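Long-range contacts in enoyl-acyl carrier protein reductase (Uncultured bacterium, PDB 6KIA), which probably reduces the enoyl double bond of acyl carrier protein-bound intermediates in fatty acid synthesis with NADH as cofactor, and is linked to triclosan resistance: residues S13-R17 with A153-F157; A61-L65 with N83-M87; G240-T244 with W254-Y260. One frame throughout, in Å; residues are numbered along the deposited sequence.

Overall arrangement
From the N terminus, segment 13-17 precedes strand 21-25, first of the Rossmann-like sheet, and interaction 1 joins it to the start of strand 155-159, closing a loop of 135 residues. Interaction 2 lies within that span and closes a loop of 17 residues, bringing strand 62-63 beside the chain that leaves strand 80-83. Interaction 3 follows in series, closing the hairpin of strands 244-248 and 251-255 over nine residues and tying the end of strand 234-240 to the chain after it. Interactions 2 and 3 lie on opposite sides of the chain's centre, about 32 Å apart between centres, yet both touch NADH, at the adenine and the nicotinamide. Interaction 1 is about 28 Å from interaction 2 between centres.

Interaction 1 (S13-R17 with A153-F157); sequences SNIFR and ANAFF
F16 and I15 pack against N154 and F156 where strand 155-159 enters the mixed sheet of the Rossmann-like fold, between parallel neighbours 21-25 and 234-240, with the N-terminal loop beside its start. The apolar part centres on the F16 ring, held between two groups on opposite faces. On one face lies CG1 of I15, 3.8 Å above the ring centre of F16; its position between the backbone N and the carbonyl carbon (chi1 65°) turns it over the neighbouring ring. On the other, F156 sends its CD1 to within 3.7 Å of F16 CZ. The two phenyl planes are inclined at 36° with centroids 5.3 Å apart, an oblique meeting. CB of N154 adds a third contact, 3.8 Å from F16 CE1, and the N154 amide plane stands perpendicular to the ring. Beyond this pair, F22 and F411 extend the aromatic cluster.

Polar contacts fix both partners. N154 OD1 accepts from the backbone N of Q233, tying this side chain to the approach to strand 234-240. Within segment 13-17, the amide of N14 forms two bonds: OD1 receives F16 N at 3.0 Å in an Asx turn, and ND2 gives to F16 O at 2.9 Å on a lone pair.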
loop_
_atom_site.group_PDB
_atom_site.type_symbol
_atom_site.label_atom_id
_atom_site.label_comp_id
_atom_site.label_asym_id
_atom_site.label_seq_id
_atom_site.Cartn_x
_atom_site.Cartn_y
_atom_site.Cartn_z
ATOM N N SER A 13 24.073 2.527 1.732
ATOM C CA SER A 13 24.423 3.569 2.700
ATOM C C SER A 13 23.370 3.663 3.815
ATOM O O SER A 13 22.223 3.205 3.666
ATOM C CB SER A 13 24.647 4.919 1.997
ATOM O OG SER A 13 23.443 5.623 1.776
ATOM N N ASN A 14 23.795 4.156 4.975
ATOM C CA ASN A 14 22.901 4.367 6.101
ATOM C C ASN A 14 23.379 5.523 6.968
ATOM O O ASN A 14 24.540 5.574 7.374
ATOM C CB ASN A 14 22.767 3.123 6.991
ATOM C CG ASN A 14 22.086 3.440 8.327
ATOM O OD1 ASN A 14 20.917 3.841 8.354
ATOM N ND2 ASN A 14 22.786 3.220 9.435
ATOM N N ILE A 15 22.471 6.434 7.273
ATOM C CA ILE A 15 22.786 7.554 8.164
ATOM C C ILE A 15 22.105 7.452 9.527
ATOM O O ILE A 15 22.354 8.280 10.412
ATOM C CB ILE A 15 22.377 8.892 7.530
ATOM C CG1 ILE A 15 20.851 8.961 7.357
ATOM C CG2 ILE A 15 23.071 9.077 6.188
ATOM C CD1 ILE A 15 20.358 10.317 6.900
ATOM N N PHE A 16 21.232 6.465 9.704
ATOM C CA PHE A 16 20.421 6.402 10.912
ATOM C C PHE A 16 21.105 5.610 12.027
ATOM O O PHE A 16 21.753 4.575 11.795
ATOM C CB PHE A 16 19.027 5.826 10.594
ATOM C CG PHE A 16 18.270 6.640 9.570
ATOM C CD1 PHE A 16 17.666 7.836 9.933
ATOM C CD2 PHE A 16 18.172 6.212 8.243
ATOM C CE1 PHE A 16 16.988 8.609 8.996
ATOM C CE2 PHE A 16 17.487 6.998 7.291
ATOM C CZ PHE A 16 16.894 8.198 7.694
ATOM N N ARG A 17 20.973 6.131 13.241
ATOM C CA ARG A 17 21.691 5.613 14.399
ATOM C C ARG A 17 20.799 5.709 15.630
ATOM O O ARG A 17 19.729 6.305 15.564
ATOM C CB ARG A 17 22.987 6.412 14.613
ATOM C CG ARG A 17 24.235 5.561 14.716
ATOM C CD ARG A 17 25.462 6.297 14.193
ATOM N NE ARG A 17 26.012 5.652 13.000
ATOM C CZ ARG A 17 25.993 6.192 11.784
ATOM N NH1 ARG A 17 25.471 7.401 11.603
ATOM N NH2 ARG A 17 26.503 5.536 10.752
ATOM N N ALA A 153 19.135 15.324 15.629
ATOM C CA ALA A 153 18.659 14.002 15.202
ATOM C C ALA A 153 18.266 13.949 13.734
ATOM O O ALA A 153 17.959 14.966 13.096
ATOM C CB ALA A 153 17.520 13.570 16.051
ATOM N N ASN A 154 18.299 12.730 13.206
ATOM C CA ASN A 154 17.694 12.425 11.913
ATOM C C ASN A 154 16.289 11.943 12.159
ATOM O O ASN A 154 16.033 11.303 13.170
ATOM C CB ASN A 154 18.505 11.362 11.169
ATOM C CG ASN A 154 19.922 11.811 10.859
ATOM O OD1 ASN A 154 20.175 12.991 10.654
ATOM N ND2 ASN A 154 20.850 10.853 10.801
ATOM N N ALA A 155 15.367 12.272 11.256
ATOM C CA ALA A 155 14.001 11.812 11.375
ATOM C C ALA A 155 13.554 11.149 10.050
ATOM O O ALA A 155 13.822 11.642 8.946
ATOM C CB ALA A 155 13.063 12.965 11.752
ATOM N N PHE A 156 12.836 10.048 10.205
ATOM C CA PHE A 156 12.348 9.220 9.105
ATOM C C PHE A 156 10.842 9.096 9.302
ATOM O O PHE A 156 10.375 8.412 10.221
ATOM C CB PHE A 156 13.057 7.844 9.170
ATOM C CG PHE A 156 12.858 6.942 7.966
ATOM C CD1 PHE A 156 13.885 6.095 7.563
ATOM C CD2 PHE A 156 11.721 7.016 7.180
ATOM C CE1 PHE A 156 13.731 5.250 6.439
ATOM C CE2 PHE A 156 11.565 6.179 6.061
ATOM C CZ PHE A 156 12.578 5.323 5.700
ATOM N N PHE A 157 10.076 9.780 8.451
ATOM C CA PHE A 157 8.619 9.727 8.519
ATOM C C PHE A 157 8.139 8.744 7.465
ATOM O O PHE A 157 8.331 8.995 6.279
ATOM C CB PHE A 157 7.984 11.111 8.269
ATOM C CG PHE A 157 8.278 12.133 9.332
ATOM C CD1 PHE A 157 7.447 12.271 10.440
ATOM C CD2 PHE A 157 9.358 12.969 9.198
ATOM C CE1 PHE A 157 7.697 13.235 11.408
ATOM C CE2 PHE A 157 9.621 13.940 10.146
ATOM C CZ PHE A 157 8.795 14.065 11.276
#

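Interaction 2 (A61-L65 with N83-M87); sequences ALRAL and NVPLM. With NAI (1,4-dihydronicotinamide adenine dinucleotide), chain D.
The edge of the Rossmann-like sheet next to the adenine of NADH is built here, where L62, A64 and L65 of short strand 62-63 and its exit run beside N83, P85 and M87. The two directions differ by 146°, so the backbones pass roughly antiparallel, yet the polar link between them is a side chain. The amide of N83 faces the peptide groups of L65: OD1 accepts from L65 N at 2.8 Å, within the carbonyl plane of N83 and on a lone pair, while ND2 donates to L65 O, also at 2.8 Å and nearly straight at 165°. With L65 O lying in the amide plane, the two bonds, to N and O of the same residue, fix the rotation of the amide. N83 CG is anti to its backbone N (chi1 -160°), which carries the amide across, and A64 CB closes in at 3.3 Å from N83 OD1.

Farther along, P85 lays its CB 3.8 Å from R63 O. L62 then extends CD1 to M87 CB, 3.7 Å away. The bend at chi2 brings M87 SD to 3.7 Å from N6A of NADH, and the bend at chi3 turns M87 CE back to L62 CD2, at 3.9 Å. Between P85 and M87, an inverse gamma turn centred on L86 redirects the chain, with only a weak M87 N to P85 O bond. R63 is paired with E69, and M87 O accepts from R133 NH1. A loop following a sheet strand and lining the adenine is typical of dinucleotide-binding Rossmann folds.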
loop_
_atom_site.group_PDB
_atom_site.type_symbol
_atom_site.label_atom_id
_atom_site.label_comp_id
_atom_site.label_asym_id
_atom_site.label_seq_id
_atom_site.Cartn_x
_atom_site.Cartn_y
_atom_site.Cartn_z
ATOM N N ALA A 61 -18.572 8.518 16.890
ATOM C CA ALA A 61 -17.675 9.661 17.018
ATOM C C ALA A 61 -16.254 9.164 17.246
ATOM O O ALA A 61 -16.059 8.094 17.839
ATOM C CB ALA A 61 -18.120 10.562 18.158
ATOM N N LEU A 62 -15.264 9.898 16.738
ATOM C CA LEU A 62 -13.871 9.501 16.930
ATOM C C LEU A 62 -13.423 9.650 18.375
ATOM O O LEU A 62 -13.739 10.642 19.023
ATOM C CB LEU A 62 -12.949 10.327 16.034
ATOM C CG LEU A 62 -12.745 9.818 14.613
ATOM C CD1 LEU A 62 -11.791 10.742 13.877
ATOM C CD2 LEU A 62 -12.225 8.394 14.650
ATOM N N ARG A 63 -12.671 8.677 18.874
ATOM C CA ARG A 63 -12.135 8.799 20.222
ATOM C C ARG A 63 -10.682 8.330 20.282
ATOM O O ARG A 63 -10.238 7.509 19.474
ATOM C CB ARG A 63 -12.991 8.010 21.218
ATOM C CG ARG A 63 -12.910 6.493 21.072
ATOM C CD ARG A 63 -13.359 5.803 22.356
ATOM N NE ARG A 63 -13.426 4.351 22.220
ATOM C CZ ARG A 63 -12.386 3.535 22.381
ATOM N NH1 ARG A 63 -11.186 4.021 22.670
ATOM N NH2 ARG A 63 -12.542 2.226 22.242
ATOM N N ALA A 64 -9.942 8.859 21.251
ATOM C CA ALA A 64 -8.584 8.415 21.468
ATOM C C ALA A 64 -8.612 7.018 22.077
ATOM O O ALA A 64 -9.655 6.547 22.552
ATOM C CB ALA A 64 -7.830 9.383 22.364
ATOM N N LEU A 65 -7.469 6.353 22.035
ATOM C CA LEU A 65 -7.345 5.023 22.604
ATOM C C LEU A 65 -7.434 5.096 24.121
ATOM O O LEU A 65 -6.985 6.066 24.738
ATOM C CB LEU A 65 -6.018 4.395 22.197
ATOM C CG LEU A 65 -5.765 4.207 20.698
ATOM C CD1 LEU A 65 -4.482 3.441 20.491
ATOM C CD2 LEU A 65 -6.928 3.465 20.075
ATOM N N ASN A 83 -1.372 9.612 21.252
ATOM C CA ASN A 83 -2.781 9.234 21.338
ATOM C C ASN A 83 -3.712 10.343 20.846
ATOM O O ASN A 83 -4.413 10.989 21.626
ATOM C CB ASN A 83 -3.149 8.855 22.770
ATOM C CG ASN A 83 -4.403 8.016 22.836
ATOM O OD1 ASN A 83 -5.019 7.724 21.808
ATOM N ND2 ASN A 83 -4.822 7.667 24.049
ATOM N N VAL A 84 -3.730 10.526 19.533
ATOM C CA VAL A 84 -4.616 11.470 18.873
ATOM C C VAL A 84 -5.273 10.711 17.716
ATOM O O VAL A 84 -4.583 10.019 16.973
ATOM C CB VAL A 84 -3.863 12.705 18.365
ATOM C CG1 VAL A 84 -4.769 13.582 17.508
ATOM C CG2 VAL A 84 -3.257 13.484 19.542
ATOM N N PRO A 85 -6.614 10.774 17.610
ATOM C CA PRO A 85 -7.257 9.971 16.555
ATOM C C PRO A 85 -7.049 10.536 15.147
ATOM O O PRO A 85 -7.818 11.398 14.701
ATOM C CB PRO A 85 -8.737 9.996 16.948
ATOM C CG PRO A 85 -8.891 11.244 17.770
ATOM C CD PRO A 85 -7.594 11.432 18.495
ATOM N N LEU A 86 -6.042 10.019 14.441
ATOM C CA LEU A 86 -5.654 10.549 13.145
ATOM C C LEU A 86 -6.320 9.763 12.035
ATOM O O LEU A 86 -5.651 9.214 11.149
ATOM C CB LEU A 86 -4.131 10.500 12.965
ATOM C CG LEU A 86 -3.296 11.743 13.266
ATOM C CD1 LEU A 86 -1.891 11.573 12.674
ATOM C CD2 LEU A 86 -3.959 13.013 12.769
ATOM N N MET A 87 -7.646 9.691 12.093
ATOM C CA MET A 87 -8.414 9.032 11.041
ATOM C C MET A 87 -8.546 9.913 9.808
ATOM O O MET A 87 -9.093 11.005 9.889
ATOM C CB MET A 87 -9.812 8.685 11.551
ATOM C CG MET A 87 -10.590 7.897 10.543
ATOM S SD MET A 87 -10.178 6.168 10.613
ATOM C CE MET A 87 -11.275 5.688 11.949
HETATM P PA NAI D . -2.490 -2.600 5.552
HETATM O O1A NAI D . -1.620 -3.333 6.526
HETATM O O2A NAI D . -3.987 -2.810 5.672
HETATM O O5B NAI D . -2.108 -1.060 5.655
HETATM C C5B NAI D . -3.089 -0.075 5.401
HETATM C C4B NAI D . -2.498 1.207 6.064
HETATM O O4B NAI D . -3.480 2.348 5.687
HETATM C C3B NAI D . -2.457 1.137 7.346
HETATM O O3B NAI D . -1.227 1.756 7.905
HETATM C C2B NAI D . -3.796 1.962 7.858
HETATM O O2B NAI D . -3.625 2.344 9.272
HETATM C C1B NAI D . -3.865 2.955 7.041
HETATM N N9A NAI D . -5.263 3.376 6.812
HETATM C C8A NAI D . -6.337 2.812 6.233
HETATM N N7A NAI D . -7.354 3.666 6.326
HETATM C C5A NAI D . -6.905 4.775 6.961
HETATM C C6A NAI D . -7.612 5.924 7.285
HETATM N N6A NAI D . -8.972 6.339 7.083
HETATM N N1A NAI D . -6.962 6.908 7.928
HETATM C C2A NAI D . -5.640 6.762 8.257
HETATM N N3A NAI D . -4.936 5.615 7.929
HETATM C C4A NAI D . -5.604 4.614 7.275
HETATM O O3 NAI D . -2.120 -3.011 3.994
HETATM P PN NAI D . -0.837 -2.610 3.102
HETATM O O1N NAI D . 0.427 -3.030 3.784
HETATM O O2N NAI D . -1.092 -3.324 1.784
HETATM O O5D NAI D . -0.875 -1.027 2.907
HETATM C C5D NAI D . 0.224 -0.209 3.271
HETATM C C4D NAI D . 0.616 0.628 2.033
HETATM O O4D NAI D . 1.141 -0.177 1.129
HETATM C C3D NAI D . -0.622 1.232 1.374
HETATM O O3D NAI D . -0.454 2.578 1.081
HETATM C C2D NAI D . -0.690 0.427 0.058
HETATM O O2D NAI D . -1.500 1.169 -0.921
HETATM C C1D NAI D . 0.563 0.262 -0.275
HETATM N N1N NAI D . 0.780 -0.820 -1.235
HETATM C C2N NAI D . 0.151 -2.041 -1.114
HETATM C C3N NAI D . 0.345 -3.025 -2.093
HETATM C C7N NAI D . -0.308 -4.401 -1.969
HETATM O O7N NAI D . -0.405 -5.138 -2.946
HETATM N N7N NAI D . -0.793 -4.817 -0.702
HETATM C C4N NAI D . 1.177 -2.813 -3.182
HETATM C C5N NAI D . 1.851 -1.588 -3.268
HETATM C C6N NAI D . 1.642 -0.602 -2.297
#

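Interaction 3 (G240-T244 with W254-Y260); sequences GYHGT and WQTYTSY. With NAI (1,4-dihydronicotinamide adenine dinucleotide), chain D.
Y241 meets Y260 edge-to-face, beside a set of hydrogen bonds, where the end of strand 234-240 meets the base of the hairpin formed by strands 244-248 and 251-255. In this aromatic pair the Y241 edge points at the Y260 face, with CD2 of Y241 3.5 Å above the Y260 ring plane, over its centre, and the planes at 60°. Within its own segment, the backbone N of G243 sits over one face of the Y241 ring.

Among the hydrogen bonds, T244 and Q255 form an antiparallel hydrogen-bonded pair, with T244 N donating to Q255 O at 2.8 Å. T244 O is gripped twice, by Q255 N and by Q255 NE2, the latter at 2.9 Å and almost straight (174°); the two donors reach it from opposite faces of its plane. Q255 curls back to manage this, its CG between the backbone N and the carbonyl carbon (chi1 51°). The W254 indole turns its edge to H242, and NE1 donates to H242 O at 2.9 Å, in the carbonyl plane and on a lone pair; W423 NE1 is a second donor to that oxygen. Y241 OH accepts from Y257 N at 3.0 Å and is also bonded to E290 OE2, the same oxygen that Q255 NE2 reaches. H242 ND1 bonds E270.

At the cofactor, G240 O lies 3.1 Å from C6N of the nicotinamide and Y241 CB 3.5 Å from its C5N.

Y241 is thus held at its ring by Y260 and G243 and at its hydroxyl by Y257 N and E290, while its CB meets the nicotinamide. Such restraint is consistent with this contact setting the wall of the pocket in which the dihydronicotinamide is placed for hydride transfer.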
loop_
_atom_site.group_PDB
_atom_site.type_symbol
_atom_site.label_atom_id
_atom_site.label_comp_id
_atom_site.label_asym_id
_atom_site.label_seq_id
_atom_site.Cartn_x
_atom_site.Cartn_y
_atom_site.Cartn_z
ATOM N N GLY A 240 3.856 3.205 -2.611
ATOM C CA GLY A 240 3.023 3.458 -3.764
ATOM C C GLY A 240 2.682 2.152 -4.428
ATOM O O GLY A 240 3.347 1.146 -4.192
ATOM N N TYR A 241 1.625 2.158 -5.240
ATOM C CA TYR A 241 1.444 1.066 -6.208
ATOM C C TYR A 241 1.204 1.700 -7.576
ATOM O O TYR A 241 0.367 2.594 -7.699
ATOM C CB TYR A 241 0.275 0.140 -5.863
ATOM C CG TYR A 241 0.141 -0.946 -6.916
ATOM C CD1 TYR A 241 1.114 -1.934 -7.031
ATOM C CD2 TYR A 241 -0.924 -0.950 -7.816
ATOM C CE1 TYR A 241 1.037 -2.909 -8.004
ATOM C CE2 TYR A 241 -1.019 -1.930 -8.788
ATOM C CZ TYR A 241 -0.049 -2.910 -8.877
ATOM O OH TYR A 241 -0.117 -3.901 -9.850
ATOM N N HIS A 242 1.982 1.269 -8.575
ATOM C CA HIS A 242 1.840 1.818 -9.924
ATOM C C HIS A 242 2.293 0.760 -10.910
ATOM O O HIS A 242 3.069 1.031 -11.839
ATOM C CB HIS A 242 2.655 3.109 -10.076
ATOM C CG HIS A 242 2.232 3.957 -11.239
ATOM N ND1 HIS A 242 2.502 5.309 -11.311
ATOM C CD2 HIS A 242 1.562 3.643 -12.375
ATOM C CE1 HIS A 242 1.994 5.797 -12.432
ATOM N NE2 HIS A 242 1.425 4.807 -13.099
ATOM N N GLY A 243 1.886 -0.479 -10.642
ATOM C CA GLY A 243 2.342 -1.610 -11.430
ATOM C C GLY A 243 3.765 -2.004 -11.087
ATOM O O GLY A 243 4.510 -1.250 -10.446
ATOM N N THR A 244 4.174 -3.181 -11.555
ATOM C CA THR A 244 5.457 -3.756 -11.156
ATOM C C THR A 244 6.113 -4.537 -12.314
ATOM O O THR A 244 5.415 -5.205 -13.076
ATOM C CB THR A 244 5.243 -4.700 -9.955
ATOM O OG1 THR A 244 4.648 -3.966 -8.877
ATOM C CG2 THR A 244 6.554 -5.356 -9.507
ATOM N N TRP A 254 7.044 -4.386 -17.183
ATOM C CA TRP A 254 6.021 -3.743 -16.382
ATOM C C TRP A 254 4.669 -4.357 -16.663
ATOM O O TRP A 254 4.303 -4.602 -17.820
ATOM C CB TRP A 254 5.962 -2.243 -16.655
ATOM C CG TRP A 254 4.941 -1.544 -15.822
ATOM C CD1 TRP A 254 5.132 -1.029 -14.576
ATOM C CD2 TRP A 254 3.570 -1.271 -16.164
ATOM N NE1 TRP A 254 3.974 -0.454 -14.116
ATOM C CE2 TRP A 254 2.997 -0.590 -15.066
ATOM C CE3 TRP A 254 2.771 -1.544 -17.285
ATOM C CZ2 TRP A 254 1.667 -0.176 -15.048
ATOM C CZ3 TRP A 254 1.445 -1.109 -17.274
ATOM C CH2 TRP A 254 0.910 -0.440 -16.165
ATOM N N GLN A 255 3.934 -4.624 -15.590
ATOM C CA GLN A 255 2.562 -5.054 -15.719
ATOM C C GLN A 255 1.828 -4.546 -14.487
ATOM O O GLN A 255 2.423 -3.850 -13.652
ATOM C CB GLN A 255 2.478 -6.578 -15.865
ATOM C CG GLN A 255 3.239 -7.368 -14.802
ATOM C CD GLN A 255 2.479 -7.444 -13.481
ATOM O OE1 GLN A 255 1.452 -8.123 -13.373
ATOM N NE2 GLN A 255 2.974 -6.718 -12.477
ATOM N N THR A 256 0.556 -4.881 -14.369
ATOM C CA THR A 256 -0.276 -4.374 -13.269
ATOM C C THR A 256 -1.458 -5.296 -13.015
ATOM O O THR A 256 -1.870 -6.030 -13.906
ATOM C CB THR A 256 -0.814 -2.961 -13.570
ATOM O OG1 THR A 256 -1.509 -2.442 -12.425
ATOM C CG2 THR A 256 -1.792 -2.997 -14.771
ATOM N N TYR A 257 -2.021 -5.213 -11.812
ATOM C CA TYR A 257 -3.372 -5.681 -11.551
ATOM C C TYR A 257 -4.350 -4.666 -12.140
ATOM O O TYR A 257 -4.151 -3.459 -11.993
ATOM C CB TYR A 257 -3.614 -5.822 -10.039
ATOM C CG TYR A 257 -5.084 -5.963 -9.684
ATOM C CD1 TYR A 257 -5.702 -7.206 -9.716
ATOM C CD2 TYR A 257 -5.844 -4.849 -9.322
ATOM C CE1 TYR A 257 -7.056 -7.350 -9.403
ATOM C CE2 TYR A 257 -7.181 -4.981 -9.014
ATOM C CZ TYR A 257 -7.790 -6.231 -9.049
ATOM O OH TYR A 257 -9.134 -6.328 -8.730
ATOM N N THR A 258 -5.399 -5.151 -12.792
ATOM C CA THR A 258 -6.486 -4.314 -13.321
ATOM C C THR A 258 -7.809 -4.844 -12.738
ATOM O O THR A 258 -8.018 -6.064 -12.690
ATOM C CB THR A 258 -6.507 -4.336 -14.881
ATOM O OG1 THR A 258 -5.264 -3.860 -15.409
ATOM C CG2 THR A 258 -7.641 -3.477 -15.453
ATOM N N SER A 259 -8.710 -3.970 -12.263
ATOM C CA SER A 259 -8.555 -2.524 -12.362
ATOM C C SER A 259 -8.274 -1.927 -10.975
ATOM O O SER A 259 -9.045 -2.106 -10.022
ATOM C CB SER A 259 -9.833 -1.930 -12.994
ATOM O OG SER A 259 -9.892 -0.523 -12.881
ATOM N N TYR A 260 -7.156 -1.215 -10.862
ATOM C CA TYR A 260 -6.731 -0.700 -9.565
ATOM C C TYR A 260 -7.388 0.641 -9.264
ATOM O O TYR A 260 -6.948 1.684 -9.737
ATOM C CB TYR A 260 -5.211 -0.589 -9.543
ATOM C CG TYR A 260 -4.645 -0.188 -8.225
ATOM C CD1 TYR A 260 -4.571 -1.091 -7.175
ATOM C CD2 TYR A 260 -4.164 1.100 -8.032
ATOM C CE1 TYR A 260 -4.034 -0.714 -5.943
ATOM C CE2 TYR A 260 -3.624 1.477 -6.814
ATOM C CZ TYR A 260 -3.572 0.572 -5.783
ATOM O OH TYR A 260 -3.034 0.977 -4.574
HETATM P PA NAI D . -2.490 -2.600 5.552
HETATM O O1A NAI D . -1.620 -3.333 6.526
HETATM O O2A NAI D . -3.987 -2.810 5.672
HETATM O O5B NAI D . -2.108 -1.060 5.655
HETATM C C5B NAI D . -3.089 -0.075 5.401
HETATM C C4B NAI D . -2.498 1.207 6.064
HETATM O O4B NAI D . -3.480 2.348 5.687
HETATM C C3B NAI D . -2.457 1.137 7.346
HETATM O O3B NAI D . -1.227 1.756 7.905
HETATM C C2B NAI D . -3.796 1.962 7.858
HETATM O O2B NAI D . -3.625 2.344 9.272
HETATM C C1B NAI D . -3.865 2.955 7.041
HETATM N N9A NAI D . -5.263 3.376 6.812
HETATM C C8A NAI D . -6.337 2.812 6.233
HETATM N N7A NAI D . -7.354 3.666 6.326
HETATM C C5A NAI D . -6.905 4.775 6.961
HETATM C C6A NAI D . -7.612 5.924 7.285
HETATM N N6A NAI D . -8.972 6.339 7.083
HETATM N N1A NAI D . -6.962 6.908 7.928
HETATM C C2A NAI D . -5.640 6.762 8.257
HETATM N N3A NAI D . -4.936 5.615 7.929
HETATM C C4A NAI D . -5.604 4.614 7.275
HETATM O O3 NAI D . -2.120 -3.011 3.994
HETATM P PN NAI D . -0.837 -2.610 3.102
HETATM O O1N NAI D . 0.427 -3.030 3.784
HETATM O O2N NAI D . -1.092 -3.324 1.784
HETATM O O5D NAI D . -0.875 -1.027 2.907
HETATM C C5D NAI D . 0.224 -0.209 3.271
HETATM C C4D NAI D . 0.616 0.628 2.033
HETATM O O4D NAI D . 1.141 -0.177 1.129
HETATM C C3D NAI D . -0.622 1.232 1.374
HETATM O O3D NAI D . -0.454 2.578 1.081
HETATM C C2D NAI D . -0.690 0.427 0.058
HETATM O O2D NAI D . -1.500 1.169 -0.921
HETATM C C1D NAI D . 0.563 0.262 -0.275
HETATM N N1N NAI D . 0.780 -0.820 -1.235
HETATM C C2N NAI D . 0.151 -2.041 -1.114
HETATM C C3N NAI D . 0.345 -3.025 -2.093
HETATM C C7N NAI D . -0.308 -4.401 -1.969
HETATM O O7N NAI D . -0.405 -5.138 -2.946
HETATM N N7N NAI D . -0.793 -4.817 -0.702
HETATM C C4N NAI D . 1.177 -2.813 -3.182
HETATM C C5N NAI D . 1.851 -1.588 -3.268
HETATM C C6N NAI D . 1.642 -0.602 -2.297
#